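Local coordinates for transglutaminase elicitor (Phytophthora sojae, PDB 3TW5), which probably cross-links proteins by joining glutamine and lysine side chains, and is an elicitor that plant innate immunity recognises as a pathogen-associated molecular pattern, at residues A[234-239]-A[278-283]; A[33-38]-A[293-298]. The protein carries 1 engineered substitution. All blocks are in the same frame, centred on the assembly; numbering follows the deposited sequence.

Contact 1 (A[234-239]-A[278-283]); sequences PVRGFK and SWIYET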
ATOM      1  N   PRO A 234       2.371   0.085   1.824  1.00 47.28           N
ATOM      2  CA  PRO A 234       2.369  -0.455   3.182  1.00 46.55           C
ATOM      3  C   PRO A 234       3.102   0.483   4.140  1.00 45.91           C
ATOM      4  O   PRO A 234       4.203   0.945   3.834  1.00 45.91           O
ATOM      5  CB  PRO A 234       3.124  -1.775   3.032  1.00 46.52           C
ATOM      6  CG  PRO A 234       4.045  -1.554   1.893  1.00 46.68           C
ATOM      7  CD  PRO A 234       3.357  -0.593   0.962  1.00 47.19           C
ATOM      8  N   VAL A 235       2.486   0.768   5.284  1.00 45.01           N
ATOM      9  CA  VAL A 235       3.062   1.697   6.256  1.00 44.14           C
ATOM     10  C   VAL A 235       4.142   1.018   7.105  1.00 43.75           C
ATOM     11  O   VAL A 235       3.981  -0.125   7.533  1.00 43.57           O
ATOM     12  CB  VAL A 235       1.961   2.349   7.142  1.00 44.11           C
ATOM     13  CG1 VAL A 235       2.566   3.162   8.278  1.00 43.82           C
ATOM     14  CG2 VAL A 235       1.061   3.230   6.293  1.00 43.81           C
ATOM     15  N   ARG A 236       5.245   1.730   7.324  1.00 43.16           N
ATOM     16  CA  ARG A 236       6.326   1.251   8.178  1.00 42.68           C
ATOM     17  C   ARG A 236       6.257   1.861   9.576  1.00 42.46           C
ATOM     18  O   ARG A 236       6.573   1.192  10.563  1.00 42.49           O
ATOM     19  CB  ARG A 236       7.687   1.546   7.548  1.00 42.67           C
ATOM     20  CG  ARG A 236       8.851   0.883   8.266  1.00 42.67           C
ATOM     21  CD  ARG A 236      10.177   1.329   7.696  1.00 42.92           C
ATOM     22  NE  ARG A 236      11.304   0.741   8.416  1.00 43.14           N
ATOM     23  CZ  ARG A 236      12.579   0.892   8.066  1.00 43.23           C
ATOM     24  NH1 ARG A 236      12.907   1.616   7.001  1.00 43.37           N
ATOM     25  NH2 ARG A 236      13.534   0.319   8.783  1.00 43.19           N
ATOM     26  N   GLY A 237       5.849   3.125   9.664  1.00 42.10           N
ATOM     27  CA  GLY A 237       5.826   3.812  10.948  1.00 41.67           C
ATOM     28  C   GLY A 237       5.088   5.131  11.007  1.00 41.50           C
ATOM     29  O   GLY A 237       4.765   5.733   9.983  1.00 41.45           O
ATOM     30  N   PHE A 238       4.836   5.574  12.234  1.00 41.38           N
ATOM     31  CA  PHE A 238       4.139   6.822  12.513  1.00 41.35           C
ATOM     32  C   PHE A 238       4.810   7.506  13.700  1.00 41.51           C
ATOM     33  O   PHE A 238       4.964   6.901  14.767  1.00 41.56           O
ATOM     34  CB  PHE A 238       2.665   6.531  12.812  1.00 41.15           C
ATOM     35  CG  PHE A 238       1.906   7.697  13.385  1.00 40.79           C
ATOM     36  CD1 PHE A 238       1.425   8.706  12.558  1.00 40.72           C
ATOM     37  CD2 PHE A 238       1.642   7.766  14.748  1.00 40.59           C
ATOM     38  CE1 PHE A 238       0.706   9.779  13.087  1.00 40.66           C
ATOM     39  CE2 PHE A 238       0.925   8.834  15.286  1.00 40.51           C
ATOM     40  CZ  PHE A 238       0.456   9.841  14.455  1.00 40.45           C
ATOM     41  N   LYS A 239       5.217   8.759  13.508  1.00 41.63           N
ATOM     42  CA  LYS A 239       5.853   9.531  14.577  1.00 41.74           C
ATOM     43  C   LYS A 239       5.231  10.915  14.735  1.00 41.63           C
ATOM     44  O   LYS A 239       5.020  11.625  13.754  1.00 41.60           O
ATOM     45  CB  LYS A 239       7.363   9.649  14.348  1.00 41.86           C
ATOM     46  CG  LYS A 239       8.117  10.201  15.548  1.00 42.33           C
ATOM     47  CD  LYS A 239       9.609  10.317  15.292  1.00 42.96           C
ATOM     48  CE  LYS A 239      10.323  10.776  16.560  1.00 43.32           C
ATOM     49  NZ  LYS A 239      11.805  10.708  16.439  1.00 43.66           N
ATOM     50  N   SER A 278       5.226   7.095   7.612  1.00 37.54           N
ATOM     51  CA  SER A 278       6.333   6.539   6.837  1.00 37.90           C
ATOM     52  C   SER A 278       5.921   5.250   6.136  1.00 37.98           C
ATOM     53  O   SER A 278       5.450   4.311   6.776  1.00 38.14           O
ATOM     54  CB  SER A 278       7.547   6.290   7.734  1.00 37.88           C
ATOM     55  OG  SER A 278       7.861   7.446   8.490  1.00 38.45           O
ATOM     56  N   TRP A 279       6.103   5.213   4.820  1.00 38.16           N
ATOM     57  CA  TRP A 279       5.720   4.051   4.030  1.00 38.30           C
ATOM     58  C   TRP A 279       6.809   3.608   3.065  1.00 38.65           C
ATOM     59  O   TRP A 279       7.755   4.351   2.790  1.00 38.73           O
ATOM     60  CB  TRP A 279       4.424   4.324   3.269  1.00 38.09           C
ATOM     61  CG  TRP A 279       4.520   5.440   2.283  1.00 37.78           C
ATOM     62  CD1 TRP A 279       4.953   5.358   0.995  1.00 37.78           C
ATOM     63  CD2 TRP A 279       4.158   6.809   2.500  1.00 37.78           C
ATOM     64  NE1 TRP A 279       4.885   6.589   0.390  1.00 37.72           N
ATOM     65  CE2 TRP A 279       4.401   7.499   1.292  1.00 37.64           C
ATOM     66  CE3 TRP A 279       3.651   7.519   3.597  1.00 37.80           C
ATOM     67  CZ2 TRP A 279       4.159   8.867   1.147  1.00 37.63           C
ATOM     68  CZ3 TRP A 279       3.409   8.881   3.454  1.00 37.79           C
ATOM     69  CH2 TRP A 279       3.665   9.540   2.235  1.00 37.79           C
ATOM     70  N   ILE A 280       6.650   2.393   2.548  1.00 39.03           N
ATOM     71  CA  ILE A 280       7.598   1.794   1.619  1.00 39.37           C
ATOM     72  C   ILE A 280       7.162   2.092   0.189  1.00 39.78           C
ATOM     73  O   ILE A 280       5.973   2.035  -0.119  1.00 39.83           O
ATOM     74  CB  ILE A 280       7.672   0.263   1.825  1.00 39.20           C
ATOM     75  CG1 ILE A 280       7.748  -0.095   3.318  1.00 39.17           C
ATOM     76  CG2 ILE A 280       8.830  -0.335   1.045  1.00 39.28           C
ATOM     77  CD1 ILE A 280       8.938   0.489   4.081  1.00 39.30           C
ATOM     78  N   TYR A 281       8.117   2.422  -0.679  1.00 40.42           N
ATOM     79  CA  TYR A 281       7.800   2.656  -2.090  1.00 41.17           C
ATOM     80  C   TYR A 281       8.419   1.629  -3.052  1.00 41.43           C
ATOM     81  O   TYR A 281       9.270   0.831  -2.657  1.00 41.43           O
ATOM     82  CB  TYR A 281       8.063   4.114  -2.512  1.00 41.35           C
ATOM     83  CG  TYR A 281       9.514   4.546  -2.576  1.00 42.03           C
ATOM     84  CD1 TYR A 281      10.205   4.552  -3.789  1.00 42.43           C
ATOM     85  CD2 TYR A 281      10.186   4.985  -1.433  1.00 42.27           C
ATOM     86  CE1 TYR A 281      11.534   4.966  -3.863  1.00 42.82           C
ATOM     87  CE2 TYR A 281      11.515   5.402  -1.494  1.00 42.74           C
ATOM     88  CZ  TYR A 281      12.185   5.387  -2.712  1.00 42.93           C
ATOM     89  OH  TYR A 281      13.500   5.794  -2.781  1.00 43.25           O
ATOM     90  N   GLU A 282       7.979   1.671  -4.309  1.00 41.86           N
ATOM     91  CA  GLU A 282       8.299   0.653  -5.314  1.00 42.26           C
ATOM     92  C   GLU A 282       9.754   0.659  -5.786  1.00 42.27           C
ATOM     93  O   GLU A 282      10.371   1.719  -5.916  1.00 42.38           O
ATOM     94  CB  GLU A 282       7.368   0.799  -6.526  1.00 42.46           C
ATOM     95  CG  GLU A 282       5.891   0.490  -6.246  1.00 43.32           C
ATOM     96  CD  GLU A 282       5.115   1.660  -5.634  1.00 43.95           C
ATOM     97  OE1 GLU A 282       5.705   2.737  -5.391  1.00 44.21           O
ATOM     98  OE2 GLU A 282       3.899   1.497  -5.393  1.00 44.49           O
ATOM     99  N   THR A 283      10.281  -0.539  -6.041  1.00 42.24           N
ATOM    100  CA  THR A 283      11.623  -0.726  -6.609  1.00 42.24           C
ATOM    101  C   THR A 283      11.786  -2.118  -7.223  1.00 42.23           C
ATOM    102  O   THR A 283      11.130  -3.069  -6.803  1.00 42.33           O
ATOM    103  CB  THR A 283      12.749  -0.495  -5.561  1.00 42.28           C
ATOM    104  OG1 THR A 283      14.032  -0.630  -6.190  1.00 42.18           O
ATOM    105  CG2 THR A 283      12.645  -1.487  -4.408  1.00 42.03           C
TER

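Contact 2 (A[33-38]-A[293-298]); sequences TPSPWA and GQIDKF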
ATOM      1  N   THR A  33       7.946  -3.710  13.037  1.00 40.69           N
ATOM      2  CA  THR A  33       9.059  -4.612  12.735  1.00 40.78           C
ATOM      3  C   THR A  33       8.567  -6.059  12.632  1.00 40.78           C
ATOM      4  O   THR A  33       7.764  -6.499  13.462  1.00 40.98           O
ATOM      5  CB  THR A  33      10.192  -4.522  13.791  1.00 40.72           C
ATOM      6  OG1 THR A  33       9.658  -4.776  15.095  1.00 40.70           O
ATOM      7  CG2 THR A  33      10.846  -3.146  13.773  1.00 40.81           C
ATOM      8  N   PRO A  34       9.029  -6.800  11.604  1.00 40.72           N
ATOM      9  CA  PRO A  34       9.930  -6.313  10.558  1.00 40.60           C
ATOM     10  C   PRO A  34       9.200  -5.386   9.592  1.00 40.43           C
ATOM     11  O   PRO A  34       7.975  -5.484   9.443  1.00 40.59           O
ATOM     12  CB  PRO A  34      10.364  -7.596   9.840  1.00 40.55           C
ATOM     13  CG  PRO A  34       9.235  -8.538  10.041  1.00 40.69           C
ATOM     14  CD  PRO A  34       8.649  -8.210  11.391  1.00 40.75           C
ATOM     15  N   SER A  35       9.948  -4.489   8.959  1.00 40.07           N
ATOM     16  CA  SER A  35       9.388  -3.578   7.970  1.00 39.70           C
ATOM     17  C   SER A  35       8.764  -4.356   6.816  1.00 39.45           C
ATOM     18  O   SER A  35       9.279  -5.409   6.430  1.00 39.47           O
ATOM     19  CB  SER A  35      10.473  -2.641   7.437  1.00 39.80           C
ATOM     20  OG  SER A  35       9.986  -1.846   6.367  1.00 39.74           O
ATOM     21  N   PRO A  36       7.640  -3.853   6.274  1.00 39.11           N
ATOM     22  CA  PRO A  36       7.130  -4.410   5.027  1.00 38.91           C
ATOM     23  C   PRO A  36       8.180  -4.250   3.931  1.00 38.70           C
ATOM     24  O   PRO A  36       8.855  -3.218   3.873  1.00 38.69           O
ATOM     25  CB  PRO A  36       5.908  -3.539   4.729  1.00 38.92           C
ATOM     26  CG  PRO A  36       5.480  -3.021   6.045  1.00 38.92           C
ATOM     27  CD  PRO A  36       6.745  -2.817   6.819  1.00 39.10           C
ATOM     28  N   TRP A  37       8.332  -5.266   3.087  1.00 38.47           N
ATOM     29  CA  TRP A  37       9.369  -5.243   2.056  1.00 38.22           C
ATOM     30  C   TRP A  37       9.012  -4.398   0.840  1.00 38.12           C
ATOM     31  O   TRP A  37       7.837  -4.197   0.532  1.00 38.19           O
ATOM     32  CB  TRP A  37       9.773  -6.657   1.629  1.00 38.27           C
ATOM     33  CG  TRP A  37       8.644  -7.618   1.358  1.00 38.07           C
ATOM     34  CD1 TRP A  37       8.116  -8.523   2.232  1.00 38.05           C
ATOM     35  CD2 TRP A  37       7.937  -7.793   0.124  1.00 38.01           C
ATOM     36  NE1 TRP A  37       7.117  -9.243   1.626  1.00 37.91           N
ATOM     37  CE2 TRP A  37       6.986  -8.818   0.332  1.00 37.99           C
ATOM     38  CE3 TRP A  37       8.009  -7.180  -1.133  1.00 38.09           C
ATOM     39  CZ2 TRP A  37       6.107  -9.242  -0.671  1.00 37.99           C
ATOM     40  CZ3 TRP A  37       7.136  -7.602  -2.133  1.00 38.21           C
ATOM     41  CH2 TRP A  37       6.199  -8.626  -1.894  1.00 38.26           C
ATOM     42  N   ALA A  38      10.038  -3.899   0.156  1.00 37.90           N
ATOM     43  CA  ALA A  38       9.844  -3.095  -1.041  1.00 37.72           C
ATOM     44  C   ALA A  38       9.709  -3.985  -2.268  1.00 37.69           C
ATOM     45  O   ALA A  38      10.335  -5.043  -2.352  1.00 37.64           O
ATOM     46  CB  ALA A  38      10.987  -2.116  -1.212  1.00 37.72           C
ATOM     47  N   GLY A 293      19.066  -4.247   5.712  1.00 46.33           N
ATOM     48  CA  GLY A 293      18.966  -2.878   6.205  1.00 46.35           C
ATOM     49  C   GLY A 293      18.824  -1.927   5.029  1.00 46.39           C
ATOM     50  O   GLY A 293      18.707  -0.713   5.206  1.00 46.56           O
ATOM     51  N   GLN A 294      18.821  -2.497   3.825  1.00 46.28           N
ATOM     52  CA  GLN A 294      18.707  -1.745   2.582  1.00 46.30           C
ATOM     53  C   GLN A 294      17.300  -1.170   2.375  1.00 46.19           C
ATOM     54  O   GLN A 294      17.086  -0.336   1.490  1.00 46.21           O
ATOM     55  CB  GLN A 294      19.107  -2.638   1.403  1.00 46.30           C
ATOM     56  CG  GLN A 294      19.737  -1.893   0.235  1.00 46.70           C
ATOM     57  CD  GLN A 294      20.350  -2.822  -0.802  1.00 47.04           C
ATOM     58  OE1 GLN A 294      20.505  -4.024  -0.567  1.00 47.15           O
ATOM     59  NE2 GLN A 294      20.703  -2.265  -1.958  1.00 47.02           N
ATOM     60  N   ILE A 295      16.353  -1.612   3.202  1.00 46.12           N
ATOM     61  CA  ILE A 295      14.957  -1.152   3.139  1.00 46.11           C
ATOM     62  C   ILE A 295      14.806   0.350   3.427  1.00 46.09           C
ATOM     63  O   ILE A 295      13.842   0.980   2.981  1.00 46.15           O
ATOM     64  CB  ILE A 295      14.023  -2.006   4.065  1.00 46.09           C
ATOM     65  CG1 ILE A 295      12.539  -1.684   3.825  1.00 46.08           C
ATOM     66  CG2 ILE A 295      14.393  -1.846   5.543  1.00 46.02           C
ATOM     67  CD1 ILE A 295      11.965  -2.259   2.540  1.00 45.70           C
ATOM     68  N   ASP A 296      15.770   0.916   4.153  1.00 46.06           N
ATOM     69  CA  ASP A 296      15.782   2.344   4.471  1.00 45.93           C
ATOM     70  C   ASP A 296      15.826   3.224   3.222  1.00 45.65           C
ATOM     71  O   ASP A 296      15.245   4.308   3.210  1.00 45.53           O
ATOM     72  CB  ASP A 296      16.948   2.681   5.406  1.00 46.20           C
ATOM     73  CG  ASP A 296      16.736   2.157   6.820  1.00 46.73           C
ATOM     74  OD1 ASP A 296      16.643   2.988   7.750  1.00 47.23           O
ATOM     75  OD2 ASP A 296      16.655   0.920   7.004  1.00 47.11           O
ATOM     76  N   LYS A 297      16.502   2.746   2.176  1.00 45.33           N
ATOM     77  CA  LYS A 297      16.577   3.450   0.890  1.00 45.20           C
ATOM     78  C   LYS A 297      15.206   3.609   0.243  1.00 44.74           C
ATOM     79  O   LYS A 297      14.978   4.541  -0.537  1.00 44.64           O
ATOM     80  CB  LYS A 297      17.508   2.716  -0.082  1.00 45.51           C
ATOM     81  CG  LYS A 297      18.980   2.716   0.316  1.00 46.47           C
ATOM     82  CD  LYS A 297      19.805   1.820  -0.604  1.00 47.43           C
ATOM     83  CE  LYS A 297      21.194   1.564  -0.024  1.00 47.98           C
ATOM     84  NZ  LYS A 297      21.958   0.563  -0.827  1.00 48.52           N
ATOM     85  N   PHE A 298      14.299   2.694   0.578  1.00 44.19           N
ATOM     86  CA  PHE A 298      12.977   2.647  -0.035  1.00 43.53           C
ATOM     87  C   PHE A 298      11.867   2.981   0.959  1.00 43.29           C
ATOM     88  O   PHE A 298      10.703   2.627   0.754  1.00 43.26           O
ATOM     89  CB  PHE A 298      12.760   1.289  -0.706  1.00 43.39           C
ATOM     90  CG  PHE A 298      13.908   0.864  -1.575  1.00 43.07           C
ATOM     91  CD1 PHE A 298      14.170   1.521  -2.776  1.00 42.91           C
ATOM     92  CD2 PHE A 298      14.744  -0.175  -1.182  1.00 42.86           C
ATOM     93  CE1 PHE A 298      15.243   1.140  -3.580  1.00 42.79           C
ATOM     94  CE2 PHE A 298      15.815  -0.567  -1.981  1.00 42.78           C
ATOM     95  CZ  PHE A 298      16.064   0.092  -3.184  1.00 42.77           C
TER

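Contact 1 (A[234-239]-A[278-283])
Pro234 meets Ile280 where two antiparallel strands, 232-246 and 269-280, run side by side. Its carbonyl O receives Ile280 N at 3.1 Å. Having no N-H, the proline can offer this strand only its carbonyl; its ring atom CG touches Ile280 CB at 4.1 Å, the two side chains crossing at about a right angle, and the ring also packs on Trp131 and Ala135 of helix 128-137. Val235 pairs with Trp279 in a non-hydrogen-bonded position, both side chains on the same face of the sheet. Val235 CG1, set anti to the backbone N (chi1 172°), lies 3.4 Å from Ser278 O. At Arg236 the strand bulges: its psi of -36° turns the peptide, and Arg236 N and Gly237 N then both point at Ser278 O, at 2.6 and 3.1 Å, each tilted out of the carbonyl plane. This is a classic beta bulge. The methylenes of Arg236 pass obliquely over Ile280, CB lying 3.8 Å from CD1, before the extended chain carries the guanidinium away to Thr299, which accepts from NH1. Gly237 restores the regular pairing after the bulge, its O taking Ser278 N at 2.8 Å. Ser278 CB packs 3.6 Å from Gly237 O. Two donors on one carbonyl satisfy the extra residue's N-H, so the bulge costs no backbone bond; the doubled donation would probably polarise the peptide that joins Ser278 to Trp279, a residue whose backbone bonds Thr300 on the next strand.

Contact 2 (A[33-38]-A[293-298])
Ile295 reaches across to the backbone of the extended segment 33-38, which Pro34 and Pro36 help to stiffen. Its CG1 branch stands anti to the backbone N (chi1 -170°), and a bent second torsion (chi2 75°) brings CD1 against the chain of the loop. That methyl group touches Pro36 O and Ala38 N, each at 3.5 Å, and reaches Ala38 CB at 3.9 Å. A slim, branched aliphatic chain suits this place: it covers peptide groups without asking for polar partners. Farther back, CG1 lies 3.6 Å from Ser35 OG. The serine hydroxyl is held by its own loop, donating to Pro36 O at 3.1 Å from well off the carbonyl plane (34°), and so it can present itself to a hydrocarbon neighbour without losing its bond. The single methyl of Ala38 meets both Ile295 and Phe298, CB lying 3.9 Å from Phe298 CB and obliquely to the phenylalanine ring. One face of that ring is covered by Lys297 CB, 4.0 Å above its centre. The two segments adhere through van der Waals contacts, of carbon with carbon and of carbon with backbone and hydroxyl atoms, without hydrogen bonds between them. A 3-10 turn, following helix 289-292 after the positive-phi residue Gly293, packs the loop after strand 29-31 against the start of strand 299-310, beside strands 232-246 and 269-280, in a transglutaminase elicitor family of peptidase clan CA.

The centres of the two contacts are only 8 Å apart. Along the chain their segments come in the order 33-38, 234-239, 278-283, 293-298, so contact 1 is nested within the long loop that contact 2 closes. One antiparallel sheet unites them: strand 232-246 pairs with both 29-31 and 269-280, while 269-280 also pairs with 299-310, and segments 33-38 and 293-298 adjoin strands of this sheet. They touch directly, Tyr281 N lying 3.0 Å from Phe298 O in a probable hydrogen bond and Ile280 CG1 packing 3.4 Å from Pro36 O. Distant parts of the sequence therefore converge where the sheet meets helix 128-137.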